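GDSL-esterase (Pseudoalteromonas sp., PDB 3HP4) is a cold-adapted serine esterase of the GDSL (SGNH hydrolase) family that hydrolyses ester bonds and may act on lysophospholipids. Local coordinates at residues A[105-113]-A[138-146]; A[51-59]-A[88-99]. One frame throughout, in Å; residues are numbered along the deposited sequence.

Interaction 1. Residues A[105-113]-A[138-146]; sequences MTALMEIYI and AHLMNFFML
His139 opens the parallel strand pairing by giving its N-H to Thr106 O at 3.0 Å, the first of four backbone bonds that zip the strands; its own carbonyl accepts from Leu108 N at 2.8 Å. In the conformer given, Leu140 brings CD1 near Leu108 O, which accepts the N-H of Met141. Met141 O in turn takes the N-H of Glu110, and in one of its conformers Met141 brings CE to Ala107 CB. Past the strand end a water donates to Asn142 OD1 and accepts from Phe143 N; its approach to Glu110 OE1 is doubtful. Phe143 lays one ring face against Ile111, whose CA stands 4.1 Å from the centroid, a placement set by chi1 near -170°, which turns CG away from the backbone N. Met109 SD meets the edge of this ring in plane. The Met109 chain bends at its last torsion, and its SD and CE both lie 3.6 Å from Phe144 CD2, a second Met-aromatic contact. Leu146 closes the series with CD2 over a face of the Tyr112 ring. The two strands end a beta-alpha-beta unit whose helix 119-136 packs against Leu108 and Ile111; helix 166-183 meets Ala107, Met109 and Met141, and strand 69-73 pairs with the other edge of 105-109.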
ATOM      1  N   MET A 105       7.425   9.707  -8.624  1.00  6.60           N
ATOM      2  CA  MET A 105       7.917   9.651  -7.251  0.50  6.81           C
ATOM      3  C   MET A 105       7.255   8.443  -6.558  1.00  6.41           C
ATOM      4  O   MET A 105       6.002   8.317  -6.632  1.00  6.55           O
ATOM      5  CB  MET A 105       7.436  10.925  -6.600  0.50  8.51           C
ATOM      6  CG  MET A 105       8.138  11.241  -5.324  0.50 11.79           C
ATOM      7  SD  MET A 105       9.924  11.562  -5.500  0.50 16.16           S
ATOM      8  CE  MET A 105       9.872  13.326  -5.763  0.50 18.42           C
ATOM      9  N   THR A 106       8.031   7.617  -5.884  1.00  5.65           N
ATOM     10  CA  THR A 106       7.502   6.333  -5.434  1.00  5.74           C
ATOM     11  C   THR A 106       7.606   6.199  -3.940  1.00  5.71           C
ATOM     12  O   THR A 106       8.671   6.514  -3.343  1.00  6.55           O
ATOM     13  CB  THR A 106       8.267   5.202  -6.136  1.00  6.46           C
ATOM     14  OG1 THR A 106       8.113   5.403  -7.561  1.00  9.64           O
ATOM     15  CG2 THR A 106       7.679   3.856  -5.831  1.00  8.64           C
ATOM     16  N   ALA A 107       6.543   5.703  -3.313  1.00  5.37           N
ATOM     17  CA  ALA A 107       6.518   5.365  -1.883  1.00  5.35           C
ATOM     18  C   ALA A 107       6.207   3.922  -1.747  1.00  5.50           C
ATOM     19  O   ALA A 107       5.502   3.310  -2.579  1.00  6.49           O
ATOM     20  CB  ALA A 107       5.450   6.222  -1.162  1.00  7.48           C
ATOM     21  N   LEU A 108       6.720   3.334  -0.668  1.00  6.19           N
ATOM     22  CA  LEU A 108       6.549   1.942  -0.322  1.00  7.50           C
ATOM     23  C   LEU A 108       6.057   1.858   1.106  1.00  6.05           C
ATOM     24  O   LEU A 108       6.750   2.341   2.004  1.00  7.43           O
ATOM     25  CB  LEU A 108       7.969   1.307  -0.428  1.00  9.43           C
ATOM     26  CG  LEU A 108       8.079  -0.152  -0.161  1.00  6.65           C
ATOM     27  CD1 LEU A 108       7.261  -1.030  -1.154  1.00 10.93           C
ATOM     28  CD2 LEU A 108       9.550  -0.605  -0.170  1.00 10.19           C
ATOM     29  N   MET A 109       4.921   1.231   1.334  1.00  5.83           N
ATOM     30  CA  MET A 109       4.448   1.043   2.714  1.00  6.06           C
ATOM     31  C   MET A 109       5.130  -0.140   3.372  1.00  5.95           C
ATOM     32  O   MET A 109       5.190  -1.250   2.797  1.00  7.37           O
ATOM     33  CB  MET A 109       2.939   0.834   2.707  1.00  7.24           C
ATOM     34  CG  MET A 109       2.356   0.860   4.126  1.00  6.29           C
ATOM     35  SD  MET A 109       0.572   0.943   4.138  1.00  7.70           S
ATOM     36  CE  MET A 109       0.385   2.639   3.579  1.00 10.98           C
ATOM     37  N   GLU A 110       5.645   0.057   4.560  1.00  5.98           N
ATOM     38  CA  GLU A 110       6.147  -1.003   5.463  0.70  6.18           C
ATOM     39  C   GLU A 110       4.976  -1.963   5.734  1.00  6.74           C
ATOM     40  O   GLU A 110       3.863  -1.454   6.012  1.00  7.72           O
ATOM     41  CB  GLU A 110       6.698  -0.348   6.760  0.70  4.78           C
ATOM     42  CG  GLU A 110       7.534  -1.315   7.548  0.70 10.14           C
ATOM     43  CD  GLU A 110       8.245  -0.617   8.605  0.70  9.15           C
ATOM     44  OE1 GLU A 110       7.576   0.302   9.247  0.70 14.30           O
ATOM     45  OE2 GLU A 110       9.421  -0.910   8.745  0.70 16.38           O
ATOM     46  N   ILE A 111       5.164  -3.261   5.698  1.00  6.00           N
ATOM     47  CA  ILE A 111       4.080  -4.226   5.985  1.00  5.83           C
ATOM     48  C   ILE A 111       4.554  -5.083   7.146  1.00  6.07           C
ATOM     49  O   ILE A 111       5.765  -5.396   7.243  1.00  6.63           O
ATOM     50  CB  ILE A 111       3.776  -5.077   4.772  1.00  5.70           C
ATOM     51  CG1 ILE A 111       3.523  -4.283   3.503  1.00  7.48           C
ATOM     52  CG2 ILE A 111       2.571  -6.014   5.051  1.00  6.98           C
ATOM     53  CD1 ILE A 111       2.256  -3.316   3.529  1.00  8.33           C
ATOM     54  N   TYR A 112       3.642  -5.448   8.054  1.00  5.74           N
ATOM     55  CA  TYR A 112       3.884  -6.384   9.149  1.00  6.49           C
ATOM     56  C   TYR A 112       2.929  -7.542   8.998  1.00  8.06           C
ATOM     57  O   TYR A 112       1.820  -7.371   8.488  1.00  8.59           O
ATOM     58  CB  TYR A 112       3.625  -5.703  10.530  1.00  7.93           C
ATOM     59  CG  TYR A 112       4.667  -4.631  10.901  1.00  7.86           C
ATOM     60  CD1 TYR A 112       5.586  -4.808  11.949  1.00 11.08           C
ATOM     61  CD2 TYR A 112       4.705  -3.433  10.243  1.00  9.44           C
ATOM     62  CE1 TYR A 112       6.499  -3.759  12.212  1.00 13.69           C
ATOM     63  CE2 TYR A 112       5.614  -2.422  10.565  1.00 10.97           C
ATOM     64  CZ  TYR A 112       6.472  -2.627  11.511  1.00 13.96           C
ATOM     65  OH  TYR A 112       7.408  -1.525  11.720  1.00 16.77           O
ATOM     66  N   ILE A 113       3.434  -8.715   9.368  1.00  7.41           N
ATOM     67  CA  ILE A 113       2.632  -9.963   9.283  1.00  9.17           C
ATOM     68  C   ILE A 113       2.716 -10.705  10.584  1.00  8.64           C
ATOM     69  O   ILE A 113       3.729 -10.654  11.271  1.00  8.88           O
ATOM     70  CB  ILE A 113       3.134 -10.893   8.117  1.00  7.94           C
ATOM     71  CG1 ILE A 113       4.644 -11.152   8.248  1.00  9.66           C
ATOM     72  CG2 ILE A 113       2.675 -10.315   6.778  1.00 10.85           C
ATOM     73  CD1 ILE A 113       5.248 -12.276   7.350  1.00 13.55           C
ATOM     74  N   ALA A 138      13.025   5.015  -2.503  1.00  7.14           N
ATOM     75  CA  ALA A 138      11.577   5.110  -2.321  1.00  7.87           C
ATOM     76  C   ALA A 138      11.284   5.603  -0.936  1.00  6.93           C
ATOM     77  O   ALA A 138      11.934   5.196   0.052  1.00  9.17           O
ATOM     78  CB  ALA A 138      10.937   3.756  -2.501  1.00 10.12           C
ATOM     79  N   HIS A 139      10.247   6.354  -0.762  1.00  6.07           N
ATOM     80  CA  HIS A 139       9.781   6.923   0.503  0.60  6.07           C
ATOM     81  C   HIS A 139       9.083   5.832   1.328  1.00  6.00           C
ATOM     82  O   HIS A 139       8.064   5.295   0.820  1.00  8.98           O
ATOM     83  CB  HIS A 139       8.762   8.060   0.166  0.60  4.34           C
ATOM     84  CG  HIS A 139       8.302   8.755   1.388  0.60  4.71           C
ATOM     85  ND1 HIS A 139       7.070   8.596   1.979  0.60  8.20           N
ATOM     86  CD2 HIS A 139       8.984   9.627   2.153  0.60  5.56           C
ATOM     87  CE1 HIS A 139       7.039   9.300   3.112  0.60  5.49           C
ATOM     88  NE2 HIS A 139       8.176   9.967   3.213  0.60 11.63           N
ATOM     89  N   LEU A 140       9.473   5.553   2.535  1.00  5.35           N
ATOM     90  CA  LEU A 140       8.779   4.533   3.333  0.50  6.14           C
ATOM     91  C   LEU A 140       7.632   5.160   4.129  1.00  5.59           C
ATOM     92  O   LEU A 140       7.720   6.241   4.697  1.00  9.28           O
ATOM     93  CB  LEU A 140       9.755   3.790   4.274  0.50  6.14           C
ATOM     94  CG  LEU A 140       9.244   2.500   4.883  0.50  5.75           C
ATOM     95  CD1 LEU A 140       9.188   1.372   3.871  0.50  8.33           C
ATOM     96  CD2 LEU A 140      10.127   2.063   6.090  0.50  7.20           C
ATOM     97  N   MET A 141       6.509   4.466   4.107  1.00  5.88           N
ATOM     98  CA  MET A 141       5.300   4.868   4.798  0.50  6.55           C
ATOM     99  C   MET A 141       4.994   3.931   5.956  1.00  5.56           C
ATOM    100  O   MET A 141       5.142   2.692   5.812  1.00  6.26           O
ATOM    101  CB  MET A 141       4.171   4.804   3.795  0.50  7.83           C
ATOM    102  CG  MET A 141       4.194   5.936   2.861  0.50  7.21           C
ATOM    103  SD  MET A 141       2.464   6.255   2.262  0.50  8.27           S
ATOM    104  CE  MET A 141       2.865   7.781   1.373  0.50  4.67           C
ATOM    105  N   ASN A 142       4.503   4.439   7.064  1.00  6.55           N
ATOM    106  CA  ASN A 142       4.048   3.615   8.176  1.00  6.67           C
ATOM    107  C   ASN A 142       2.861   2.697   7.770  1.00  6.26           C
ATOM    108  O   ASN A 142       2.017   3.115   6.988  1.00  7.78           O
ATOM    109  CB  ASN A 142       3.574   4.545   9.343  1.00  8.87           C
ATOM    110  CG  ASN A 142       3.442   3.830  10.640  1.00  9.13           C
ATOM    111  OD1 ASN A 142       4.289   3.182  11.103  1.00  9.67           O
ATOM    112  ND2 ASN A 142       2.233   4.013  11.231  1.00 13.77           N
ATOM    113  N   PHE A 143       2.854   1.493   8.314  1.00  5.33           N
ATOM    114  CA  PHE A 143       1.731   0.534   7.991  1.00  5.35           C
ATOM    115  C   PHE A 143       0.464   1.013   8.692  1.00  5.67           C
ATOM    116  O   PHE A 143       0.403   1.045   9.922  1.00  5.81           O
ATOM    117  CB  PHE A 143       2.132  -0.810   8.492  1.00  5.47           C
ATOM    118  CG  PHE A 143       1.231  -1.972   8.054  1.00  4.33           C
ATOM    119  CD1 PHE A 143       0.606  -1.945   6.833  1.00  5.47           C
ATOM    120  CD2 PHE A 143       1.104  -3.089   8.855  1.00  5.52           C
ATOM    121  CE1 PHE A 143      -0.176  -3.044   6.420  1.00  5.40           C
ATOM    122  CE2 PHE A 143       0.325  -4.184   8.404  1.00  5.87           C
ATOM    123  CZ  PHE A 143      -0.285  -4.109   7.197  1.00  5.55           C
ATOM    124  N   PHE A 144      -0.583   1.291   7.928  1.00  6.25           N
ATOM    125  CA  PHE A 144      -1.808   1.804   8.541  1.00  6.16           C
ATOM    126  C   PHE A 144      -2.553   0.801   9.359  1.00  6.71           C
ATOM    127  O   PHE A 144      -3.421   1.196  10.140  1.00  8.03           O
ATOM    128  CB  PHE A 144      -2.740   2.464   7.486  1.00  7.85           C
ATOM    129  CG  PHE A 144      -3.210   1.567   6.350  1.00  6.57           C
ATOM    130  CD1 PHE A 144      -4.106   0.525   6.574  1.00  7.76           C
ATOM    131  CD2 PHE A 144      -2.791   1.838   5.051  1.00  7.29           C
ATOM    132  CE1 PHE A 144      -4.545  -0.241   5.478  1.00  6.77           C
ATOM    133  CE2 PHE A 144      -3.254   1.061   3.966  1.00  8.30           C
ATOM    134  CZ  PHE A 144      -4.137   0.030   4.200  1.00  7.40           C
ATOM    135  N   MET A 145      -2.231  -0.499   9.265  1.00  5.25           N
ATOM    136  CA  MET A 145      -2.925  -1.512  10.058  1.00  5.13           C
ATOM    137  C   MET A 145      -2.460  -1.614  11.491  1.00  4.96           C
ATOM    138  O   MET A 145      -3.099  -2.264  12.294  1.00  5.51           O
ATOM    139  CB  MET A 145      -2.809  -2.878   9.405  1.00  6.61           C
ATOM    140  CG  MET A 145      -3.639  -2.972   8.113  1.00  6.55           C
ATOM    141  SD  MET A 145      -5.440  -2.708   8.336  1.00  7.39           S
ATOM    142  CE  MET A 145      -5.908  -4.063   9.443  1.00 10.37           C
ATOM    143  N   LEU A 146      -1.294  -1.043  11.813  1.00  6.04           N
ATOM    144  CA  LEU A 146      -0.765  -1.243  13.163  1.00  6.38           C
ATOM    145  C   LEU A 146      -1.693  -0.823  14.285  1.00  6.94           C
ATOM    146  O   LEU A 146      -1.776  -1.464  15.308  1.00  7.61           O
ATOM    147  CB  LEU A 146       0.581  -0.513  13.300  1.00  7.95           C
ATOM    148  CG  LEU A 146       1.717  -1.176  12.489  1.00  7.36           C
ATOM    149  CD1 LEU A 146       2.927  -0.177  12.384  1.00 12.04           C
ATOM    150  CD2 LEU A 146       2.124  -2.477  13.047  1.00 11.70           C
TER
HETATM  151  O   HOH W   1       5.206   0.920   9.875  1.00 12.46           O

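Interaction 2. Residues A[51-59]-A[88-99]; sequences SGGALRRLD and MQTNLTALVKKS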
ATOM      1  N   SER A  51       3.449  -9.285  -4.796  1.00  7.42           N
ATOM      2  CA  SER A  51       4.457  -8.447  -5.412  1.00  8.22           C
ATOM      3  C   SER A  51       4.702  -8.866  -6.878  1.00  8.43           C
ATOM      4  O   SER A  51       4.836  -8.005  -7.759  1.00  9.59           O
ATOM      5  CB  SER A  51       5.753  -8.478  -4.594  1.00  8.01           C
ATOM      6  OG  SER A  51       6.371  -9.733  -4.586  1.00  8.52           O
ATOM      7  N   GLY A  52       4.705 -10.168  -7.132  1.00  8.03           N
ATOM      8  CA  GLY A  52       4.980 -10.636  -8.504  1.00  9.10           C
ATOM      9  C   GLY A  52       3.784 -10.397  -9.396  1.00  8.67           C
ATOM     10  O   GLY A  52       3.952 -10.054 -10.572  1.00 10.25           O
ATOM     11  N   GLY A  53       2.565 -10.506  -8.889  1.00  8.22           N
ATOM     12  CA  GLY A  53       1.392 -10.213  -9.736  1.00  8.92           C
ATOM     13  C   GLY A  53       1.332  -8.764 -10.127  1.00  9.38           C
ATOM     14  O   GLY A  53       0.988  -8.391 -11.288  1.00 10.70           O
ATOM     15  N   ALA A  54       1.656  -7.880  -9.199  1.00  9.11           N
ATOM     16  CA  ALA A  54       1.635  -6.469  -9.497  1.00  9.35           C
ATOM     17  C   ALA A  54       2.684  -6.144 -10.532  1.00 10.35           C
ATOM     18  O   ALA A  54       2.472  -5.278 -11.395  1.00 10.50           O
ATOM     19  CB  ALA A  54       1.834  -5.611  -8.226  1.00  9.34           C
ATOM     20  N   LEU A  55       3.844  -6.773 -10.437  1.00 11.38           N
ATOM     21  CA  LEU A  55       4.916  -6.504 -11.353  1.00 12.00           C
ATOM     22  C   LEU A  55       4.481  -6.769 -12.795  1.00 12.72           C
ATOM     23  O   LEU A  55       4.880  -6.027 -13.725  1.00 14.05           O
ATOM     24  CB  LEU A  55       6.148  -7.295 -10.903  1.00 12.25           C
ATOM     25  CG  LEU A  55       7.431  -7.033 -11.681  1.00 13.14           C
ATOM     26  CD1 LEU A  55       7.937  -5.595 -11.610  1.00 15.59           C
ATOM     27  CD2 LEU A  55       8.509  -7.992 -11.171  1.00 14.41           C
ATOM     28  N   ARG A  56       3.606  -7.755 -13.010  1.00 11.35           N
ATOM     29  CA  ARG A  56       3.099  -8.068 -14.330  1.00 12.70           C
ATOM     30  C   ARG A  56       2.114  -7.026 -14.862  1.00 12.38           C
ATOM     31  O   ARG A  56       1.895  -6.939 -16.063  1.00 13.81           O
ATOM     32  CB  ARG A  56       2.404  -9.445 -14.308  1.00 13.75           C
ATOM     33  CG  ARG A  56       3.345 -10.620 -14.132  1.00 18.34           C
ATOM     34  CD  ARG A  56       2.567 -11.962 -14.217  1.00 27.56           C
ATOM     35  NE  ARG A  56       2.091 -12.405 -12.900  1.00 32.91           N
ATOM     36  CZ  ARG A  56       2.802 -13.137 -12.037  1.00 34.55           C
ATOM     37  NH1 ARG A  56       4.038 -13.539 -12.340  1.00 37.53           N
ATOM     38  NH2 ARG A  56       2.273 -13.480 -10.864  1.00 35.30           N
ATOM     39  N   ARG A  57       1.529  -6.219 -13.986  1.00 10.14           N
ATOM     40  CA  ARG A  57       0.514  -5.227 -14.359  1.00  8.98           C
ATOM     41  C   ARG A  57       1.053  -3.811 -14.478  1.00  8.13           C
ATOM     42  O   ARG A  57       0.398  -2.931 -15.055  1.00  8.61           O
ATOM     43  CB  ARG A  57      -0.591  -5.248 -13.267  1.00 10.28           C
ATOM     44  CG  ARG A  57      -1.472  -6.487 -13.307  1.00 12.93           C
ATOM     45  CD  ARG A  57      -2.286  -6.689 -12.041  1.00 13.42           C
ATOM     46  NE  ARG A  57      -2.989  -5.468 -11.737  1.00 14.22           N
ATOM     47  CZ  ARG A  57      -2.955  -4.815 -10.564  1.00 14.43           C
ATOM     48  NH1 ARG A  57      -2.288  -5.252  -9.487  1.00 13.99           N
ATOM     49  NH2 ARG A  57      -3.622  -3.690 -10.521  1.00 12.82           N
ATOM     50  N   LEU A  58       2.220  -3.541 -13.879  1.00  8.22           N
ATOM     51  CA  LEU A  58       2.554  -2.148 -13.663  1.00  7.37           C
ATOM     52  C   LEU A  58       2.898  -1.394 -14.935  1.00  7.17           C
ATOM     53  O   LEU A  58       2.535  -0.210 -15.041  1.00  7.32           O
ATOM     54  CB  LEU A  58       3.695  -2.052 -12.615  1.00  7.95           C
ATOM     55  CG  LEU A  58       4.091  -0.605 -12.318  1.00  6.71           C
ATOM     56  CD1 LEU A  58       2.982   0.238 -11.708  1.00  9.78           C
ATOM     57  CD2 LEU A  58       5.316  -0.601 -11.328  1.00 10.04           C
ATOM     58  N   ASP A  59       3.601  -2.007 -15.869  1.00  8.03           N
ATOM     59  CA  ASP A  59       3.922  -1.263 -17.087  1.00  8.00           C
ATOM     60  C   ASP A  59       2.669  -0.713 -17.747  1.00  7.54           C
ATOM     61  O   ASP A  59       2.643   0.448 -18.178  1.00  8.13           O
ATOM     62  CB  ASP A  59       4.639  -2.150 -18.119  1.00  8.84           C
ATOM     63  CG  ASP A  59       6.078  -2.507 -17.736  1.00 17.49           C
ATOM     64  OD1 ASP A  59       6.769  -1.740 -17.060  1.00 14.17           O
ATOM     65  OD2 ASP A  59       6.518  -3.592 -18.200  1.00 25.66           O
ATOM     66  N   MET A  88      10.456 -11.634  -2.946  1.00  7.15           N
ATOM     67  CA  MET A  88       9.568 -10.472  -2.764  1.00  6.35           C
ATOM     68  C   MET A  88      10.379  -9.187  -2.890  1.00  6.01           C
ATOM     69  O   MET A  88       9.901  -8.235  -3.537  1.00  6.09           O
ATOM     70  CB  MET A  88       8.923 -10.552  -1.378  1.00  6.61           C
ATOM     71  CG  MET A  88       7.950  -9.391  -1.160  1.00  7.08           C
ATOM     72  SD  MET A  88       7.306  -9.284   0.525  1.00  7.76           S
ATOM     73  CE  MET A  88       8.712  -8.634   1.400  1.00  8.08           C
ATOM     74  N   GLN A  89      11.561  -9.121  -2.302  1.00  6.51           N
ATOM     75  CA  GLN A  89      12.383  -7.929  -2.372  1.00  7.22           C
ATOM     76  C   GLN A  89      12.787  -7.627  -3.805  1.00  6.99           C
ATOM     77  O   GLN A  89      12.737  -6.468  -4.251  1.00  7.63           O
ATOM     78  CB  GLN A  89      13.579  -8.137  -1.444  1.00 10.46           C
ATOM     79  CG  GLN A  89      14.402  -6.917  -1.243  1.00 12.05           C
ATOM     80  CD  GLN A  89      15.350  -7.038  -0.081  1.00 13.89           C
ATOM     81  OE1 GLN A  89      15.150  -7.865   0.811  1.00 18.05           O
ATOM     82  NE2 GLN A  89      16.382  -6.230  -0.104  1.00 20.26           N
ATOM     83  N   THR A  90      13.168  -8.631  -4.578  1.00  7.65           N
ATOM     84  CA  THR A  90      13.477  -8.447  -5.995  1.00  8.50           C
ATOM     85  C   THR A  90      12.271  -7.880  -6.722  1.00  6.76           C
ATOM     86  O   THR A  90      12.380  -6.934  -7.531  1.00  7.85           O
ATOM     87  CB  THR A  90      13.915  -9.803  -6.597  1.00  8.54           C
ATOM     88  OG1 THR A  90      15.140 -10.155  -5.945  1.00 13.53           O
ATOM     89  CG2 THR A  90      14.116  -9.714  -8.112  1.00 13.00           C
ATOM     90  N   ASN A  91      11.099  -8.445  -6.487  1.00  5.93           N
ATOM     91  CA  ASN A  91       9.902  -8.004  -7.151  1.00  6.88           C
ATOM     92  C   ASN A  91       9.542  -6.577  -6.786  1.00  6.45           C
ATOM     93  O   ASN A  91       9.243  -5.769  -7.689  1.00  6.84           O
ATOM     94  CB  ASN A  91       8.676  -8.883  -6.808  1.00  7.42           C
ATOM     95  CG  ASN A  91       8.736 -10.265  -7.364  1.00  8.83           C
ATOM     96  OD1 ASN A  91       9.488 -10.557  -8.294  1.00 10.32           O
ATOM     97  ND2 ASN A  91       7.988 -11.119  -6.745  1.00  9.20           N
ATOM     98  N   LEU A  92       9.552  -6.229  -5.492  1.00  6.10           N
ATOM     99  CA  LEU A  92       9.219  -4.881  -5.073  1.00  5.81           C
ATOM    100  C   LEU A  92      10.247  -3.879  -5.561  1.00  6.18           C
ATOM    101  O   LEU A  92       9.877  -2.755  -5.935  1.00  6.35           O
ATOM    102  CB  LEU A  92       9.085  -4.832  -3.552  1.00  6.52           C
ATOM    103  CG  LEU A  92       7.931  -5.614  -2.941  1.00  6.48           C
ATOM    104  CD1 LEU A  92       8.090  -5.605  -1.417  1.00  8.65           C
ATOM    105  CD2 LEU A  92       6.559  -5.045  -3.296  1.00 10.70           C
ATOM    106  N   THR A  93      11.523  -4.232  -5.591  1.00  6.12           N
ATOM    107  CA  THR A  93      12.539  -3.314  -6.105  1.00  7.08           C
ATOM    108  C   THR A  93      12.272  -3.035  -7.560  1.00  6.75           C
ATOM    109  O   THR A  93      12.390  -1.885  -8.006  1.00  6.71           O
ATOM    110  CB  THR A  93      13.908  -3.942  -5.909  1.00  6.99           C
ATOM    111  OG1 THR A  93      14.114  -4.125  -4.514  1.00  7.88           O
ATOM    112  CG2 THR A  93      15.005  -3.034  -6.432  1.00  8.09           C
ATOM    113  N   ALA A  94      11.912  -4.045  -8.338  1.00  6.71           N
ATOM    114  CA  ALA A  94      11.604  -3.825  -9.761  1.00  7.21           C
ATOM    115  C   ALA A  94      10.378  -2.972  -9.898  1.00  7.49           C
ATOM    116  O   ALA A  94      10.321  -2.128 -10.830  1.00  7.90           O
ATOM    117  CB  ALA A  94      11.433  -5.184 -10.443  1.00  8.25           C
ATOM    118  N   LEU A  95       9.345  -3.111  -9.062  1.00  7.29           N
ATOM    119  CA  LEU A  95       8.181  -2.250  -9.096  1.00  8.36           C
ATOM    120  C   LEU A  95       8.593  -0.832  -8.871  1.00  6.68           C
ATOM    121  O   LEU A  95       8.114   0.089  -9.588  1.00  7.23           O
ATOM    122  CB  LEU A  95       7.084  -2.617  -8.048  1.00 10.21           C
ATOM    123  CG  LEU A  95       6.294  -3.899  -8.231  1.00 10.30           C
ATOM    124  CD1 LEU A  95       5.503  -4.307  -6.999  1.00 14.19           C
ATOM    125  CD2 LEU A  95       5.374  -3.706  -9.449  1.00 10.53           C
ATOM    126  N   VAL A  96       9.417  -0.571  -7.861  1.00  5.97           N
ATOM    127  CA  VAL A  96       9.874   0.795  -7.587  1.00  5.94           C
ATOM    128  C   VAL A  96      10.663   1.329  -8.751  1.00  5.51           C
ATOM    129  O   VAL A  96      10.427   2.475  -9.195  1.00  5.83           O
ATOM    130  CB  VAL A  96      10.731   0.794  -6.304  1.00  5.40           C
ATOM    131  CG1 VAL A  96      11.349   2.139  -6.125  1.00  7.04           C
ATOM    132  CG2 VAL A  96       9.843   0.437  -5.077  1.00  7.01           C
ATOM    133  N   LYS A  97      11.592   0.562  -9.304  1.00  5.64           N
ATOM    134  CA  LYS A  97      12.426   1.064 -10.378  1.00  6.43           C
ATOM    135  C   LYS A  97      11.632   1.321 -11.635  1.00  5.78           C
ATOM    136  O   LYS A  97      11.892   2.304 -12.337  1.00  6.33           O
ATOM    137  CB  LYS A  97      13.622   0.167 -10.663  1.00  7.79           C
ATOM    138  CG  LYS A  97      14.576   0.221  -9.493  1.00  9.94           C
ATOM    139  CD  LYS A  97      15.873  -0.473  -9.761  1.00 14.52           C
ATOM    140  CE  LYS A  97      16.927  -0.115  -8.690  1.00 17.23           C
ATOM    141  NZ  LYS A  97      18.258  -0.680  -9.100  1.00 22.29           N
ATOM    142  N   LYS A  98      10.616   0.512 -11.944  1.00  6.01           N
ATOM    143  CA  LYS A  98       9.769   0.785 -13.116  1.00  5.75           C
ATOM    144  C   LYS A  98       8.999   2.096 -12.907  1.00  5.73           C
ATOM    145  O   LYS A  98       8.905   2.934 -13.822  1.00  6.27           O
ATOM    146  CB  LYS A  98       8.746  -0.340 -13.301  1.00  8.72           C
ATOM    147  CG  LYS A  98       9.217  -1.575 -13.948  1.00 11.03           C
ATOM    148  CD  LYS A  98       8.010  -2.555 -14.048  1.00 13.26           C
ATOM    149  CE  LYS A  98       8.402  -3.902 -14.646  1.00 13.79           C
ATOM    150  NZ  LYS A  98       8.722  -3.821 -16.084  1.00 15.29           N
ATOM    151  N   SER A  99       8.481   2.314 -11.711  1.00  5.89           N
ATOM    152  CA  SER A  99       7.784   3.554 -11.440  0.60  5.33           C
ATOM    153  C   SER A  99       8.689   4.773 -11.562  1.00  5.74           C
ATOM    154  O   SER A  99       8.312   5.790 -12.193  1.00  5.97           O
ATOM    155  CB  SER A  99       7.125   3.508 -10.058  0.60  5.63           C
ATOM    156  OG  SER A  99       6.240   2.412  -9.903  0.60  4.97           O
TER
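Two first torsions set up the polar end of this helix pair: Ser51 holds OG between its backbone N and carbonyl carbon (chi1 66°), and Asn91 swings CG beside its own N (chi1 -69°). The amide ND2 thereby reaches Ser51 OG at 3.0 Å, with the hydroxyl oxygen practically in the amide plane and the bond fairly straight. Asp78 also hydrogen-bonds to this hydroxyl, so two partners grip a buried oxygen. One turn on, Leu55 and Leu95 interlock as reciprocal knobs into holes. Leu55 sits among Asn91, Ala94, Leu95 and Lys98, touching Ala94 CB through CD1, while Leu95 enters the hollow formed by Ser51, Ala54, Leu55 and Leu58. The fit is tight, for Leu95 CD2 comes within 3.4 Å of Leu55 CA. Leu58 adds CD2 against Leu95 CD2 at 3.6 Å. At the outer margin Lys98 bends at its last torsion and forms a salt bridge, NZ lying 3.0 Å from Asp59 OD1 on the syn side but tilted from the carboxylate plane, with a weak second bond to OD2. The axes of segments 51-59 and 88-99 approach to 8.8 Å at 26°, and Leu58 and Leu95 reach down to strand 3-9. Such near-parallel helices layered on a parallel sheet are characteristic of the alpha/beta/alpha sandwich of SGNH hydrolases.

Overall arrangement
The two contacts illustrate how one parallel alpha/beta fold uses different chemistry at different depths. Interaction 1, about 6 Å from the chain centre, joins neighbouring strands by backbone hydrogen bonds and extends past their ends with aromatic and sulfur contacts. Interaction 2, about 13 Å out, joins two helices through interlocking leucines, with a buried amide-hydroxyl bond near one end and a salt bridge at the other. Both are largely buried, each with a more exposed margin. The centres of interaction 1 and interaction 2 lie about 15 Å apart. They nevertheless touch: Val96 of helix 85-101 packs on Thr106 and Ala138, and Ser99 lies against Thr106. Helix 85-101 runs on in the chain to strand 105-109, linking helix layer and sheet.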